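Local coordinates for polyhedrin (Antheraea mylitta cypovirus 4, PDB 5A9C), which forms the crystalline lattice of polyhedra, the occlusion bodies of this insect cypovirus, which probably protect embedded virus particles, at residues R39-A44 with A53-F58. Sequence-based numbering, arbitrary orientation.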
loop_
_atom_site.group_PDB
_atom_site.type_symbol
_atom_site.label_atom_id
_atom_site.label_comp_id
_atom_site.label_asym_id
_atom_site.label_seq_id
_atom_site.Cartn_x
_atom_site.Cartn_y
_atom_site.Cartn_z
ATOM N N ARG A 39 -17.229 3.878 2.604
ATOM C CA ARG A 39 -16.517 5.028 3.134
ATOM C C ARG A 39 -16.260 4.877 4.618
ATOM O O ARG A 39 -17.192 4.758 5.415
ATOM C CB ARG A 39 -17.289 6.320 2.858
ATOM C CG ARG A 39 -16.467 7.582 3.080
ATOM C CD ARG A 39 -17.175 8.791 2.501
ATOM N NE ARG A 39 -16.316 9.970 2.474
ATOM C CZ ARG A 39 -16.595 11.073 1.788
ATOM N NH1 ARG A 39 -17.708 11.143 1.067
ATOM N NH2 ARG A 39 -15.761 12.103 1.814
ATOM N N VAL A 40 -14.984 4.871 4.981
ATOM C CA VAL A 40 -14.590 4.803 6.379
ATOM C C VAL A 40 -13.782 6.042 6.710
ATOM O O VAL A 40 -12.869 6.413 5.972
ATOM C CB VAL A 40 -13.760 3.541 6.675
ATOM C CG1 VAL A 40 -13.196 3.591 8.089
ATOM C CG2 VAL A 40 -14.612 2.300 6.494
ATOM N N VAL A 41 -14.137 6.697 7.808
ATOM C CA VAL A 41 -13.427 7.891 8.226
ATOM C C VAL A 41 -12.982 7.774 9.673
ATOM O O VAL A 41 -13.763 7.394 10.549
ATOM C CB VAL A 41 -14.293 9.151 8.066
ATOM C CG1 VAL A 41 -13.479 10.394 8.405
ATOM C CG2 VAL A 41 -14.851 9.237 6.645
ATOM N N VAL A 42 -11.717 8.098 9.913
ATOM C CA VAL A 42 -11.180 8.151 11.261
ATOM C C VAL A 42 -10.992 9.615 11.647
ATOM O O VAL A 42 -10.141 10.309 11.088
ATOM C CB VAL A 42 -9.833 7.411 11.361
ATOM C CG1 VAL A 42 -9.307 7.450 12.793
ATOM C CG2 VAL A 42 -9.978 5.973 10.879
ATOM N N PHE A 43 -11.805 10.085 12.587
ATOM C CA PHE A 43 -11.736 11.469 13.046
ATOM C C PHE A 43 -10.897 11.544 14.309
ATOM O O PHE A 43 -11.300 11.021 15.344
ATOM C CB PHE A 43 -13.133 11.997 13.385
ATOM C CG PHE A 43 -14.056 12.115 12.210
ATOM C CD1 PHE A 43 -14.010 13.227 11.385
ATOM C CD2 PHE A 43 -15.003 11.134 11.954
ATOM C CE1 PHE A 43 -14.875 13.348 10.315
ATOM C CE2 PHE A 43 -15.869 11.249 10.886
ATOM C CZ PHE A 43 -15.809 12.361 10.067
ATOM N N ALA A 44 -9.742 12.198 14.233
ATOM C CA ALA A 44 -8.892 12.379 15.408
ATOM C C ALA A 44 -9.233 13.680 16.130
ATOM O O ALA A 44 -9.294 14.741 15.509
ATOM C CB ALA A 44 -7.418 12.357 15.013
ATOM N N ALA A 53 -9.051 14.379 10.001
ATOM C CA ALA A 53 -9.803 13.251 9.474
ATOM C C ALA A 53 -8.999 12.461 8.449
ATOM O O ALA A 53 -8.375 13.034 7.557
ATOM C CB ALA A 53 -11.117 13.731 8.862
ATOM N N PHE A 54 -9.004 11.142 8.606
ATOM C CA PHE A 54 -8.463 10.241 7.600
ATOM C C PHE A 54 -9.633 9.572 6.890
ATOM O O PHE A 54 -10.273 8.670 7.434
ATOM C CB PHE A 54 -7.535 9.209 8.241
ATOM C CG PHE A 54 -6.389 9.822 8.993
ATOM C CD1 PHE A 54 -6.545 10.230 10.308
ATOM C CD2 PHE A 54 -5.165 10.024 8.376
ATOM C CE1 PHE A 54 -5.499 10.809 10.998
ATOM C CE2 PHE A 54 -4.116 10.602 9.063
ATOM C CZ PHE A 54 -4.282 10.996 10.374
ATOM N N ASP A 55 -9.904 10.036 5.675
ATOM C CA ASP A 55 -11.117 9.690 4.942
ATOM C C ASP A 55 -10.815 8.720 3.803
ATOM O O ASP A 55 -10.133 9.075 2.842
ATOM C CB ASP A 55 -11.730 10.972 4.383
ATOM C CG ASP A 55 -13.120 10.769 3.820
ATOM O OD1 ASP A 55 -13.516 9.611 3.582
ATOM O OD2 ASP A 55 -13.809 11.786 3.608
ATOM N N TYR A 56 -11.328 7.497 3.915
ATOM C CA TYR A 56 -11.052 6.455 2.931
ATOM C C TYR A 56 -12.309 6.067 2.160
ATOM O O TYR A 56 -13.335 5.746 2.755
ATOM C CB TYR A 56 -10.487 5.200 3.607
ATOM C CG TYR A 56 -9.270 5.443 4.474
ATOM C CD1 TYR A 56 -9.408 5.768 5.815
ATOM C CD2 TYR A 56 -7.987 5.343 3.950
ATOM C CE1 TYR A 56 -8.305 5.987 6.616
ATOM C CE2 TYR A 56 -6.873 5.563 4.740
ATOM C CZ TYR A 56 -7.039 5.886 6.074
ATOM O OH TYR A 56 -5.940 6.106 6.868
ATOM N N VAL A 57 -12.224 6.099 0.835
ATOM C CA VAL A 57 -13.261 5.503 0.001
ATOM C C VAL A 57 -12.668 4.326 -0.767
ATOM O O VAL A 57 -11.540 4.400 -1.256
ATOM C CB VAL A 57 -13.922 6.522 -0.949
ATOM C CG1 VAL A 57 -14.579 7.634 -0.145
ATOM C CG2 VAL A 57 -12.909 7.100 -1.925
ATOM N N PHE A 58 -13.434 3.244 -0.856
ATOM C CA PHE A 58 -12.934 1.969 -1.366
ATOM C C PHE A 58 -14.108 1.054 -1.691
ATOM O O PHE A 58 -15.128 1.091 -1.007
ATOM C CB PHE A 58 -12.059 1.301 -0.306
ATOM C CG PHE A 58 -12.790 1.004 0.975
ATOM C CD1 PHE A 58 -13.037 2.011 1.896
ATOM C CD2 PHE A 58 -13.246 -0.273 1.249
ATOM C CE1 PHE A 58 -13.717 1.746 3.071
ATOM C CE2 PHE A 58 -13.925 -0.546 2.424
ATOM C CZ PHE A 58 -14.159 0.468 3.337
#
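Ala53 CB sits 3.9 Å from Phe43 CD1 and 4.1 Å from Val41 CG1, all three residues on one face of the sheet; from the same strand as Phe43, Val41 CG1 also lies over one face of that ring, offset toward its rim. On the opposite face of the sheet, Val42 CB and Phe54 CB are 4.3 Å apart, and strand 61-66 packs against this layer through Leu62 and Leu66. Farther along, Val40 CG2 lies in the plane of the Phe58 ring, 3.6 Å from CE1, an edge-on approach rather than a stack. The strands run at 176° to each other as the antiparallel arms of a beta hairpin, 38-45 with 51-58, flanked in the antiparallel sheet by strands 81-87 and 176-182. Val40 with Tyr56 and Val42 with Phe54 each exchange two backbone N-H...O bonds. The polar edge is a buried salt bridge. Arg39, its chain extended and CG anti to the backbone N (chi1 -166°), brings its guanidinium side-on to Asp55: NE bonds the syn lone pair of OD1 at 3.0 Å, and NH2 reaches OD2 at 2.7 Å, with the two planes 27° apart. Asp55 OD2 is also hydrogen-bonded to Tyr191 OH.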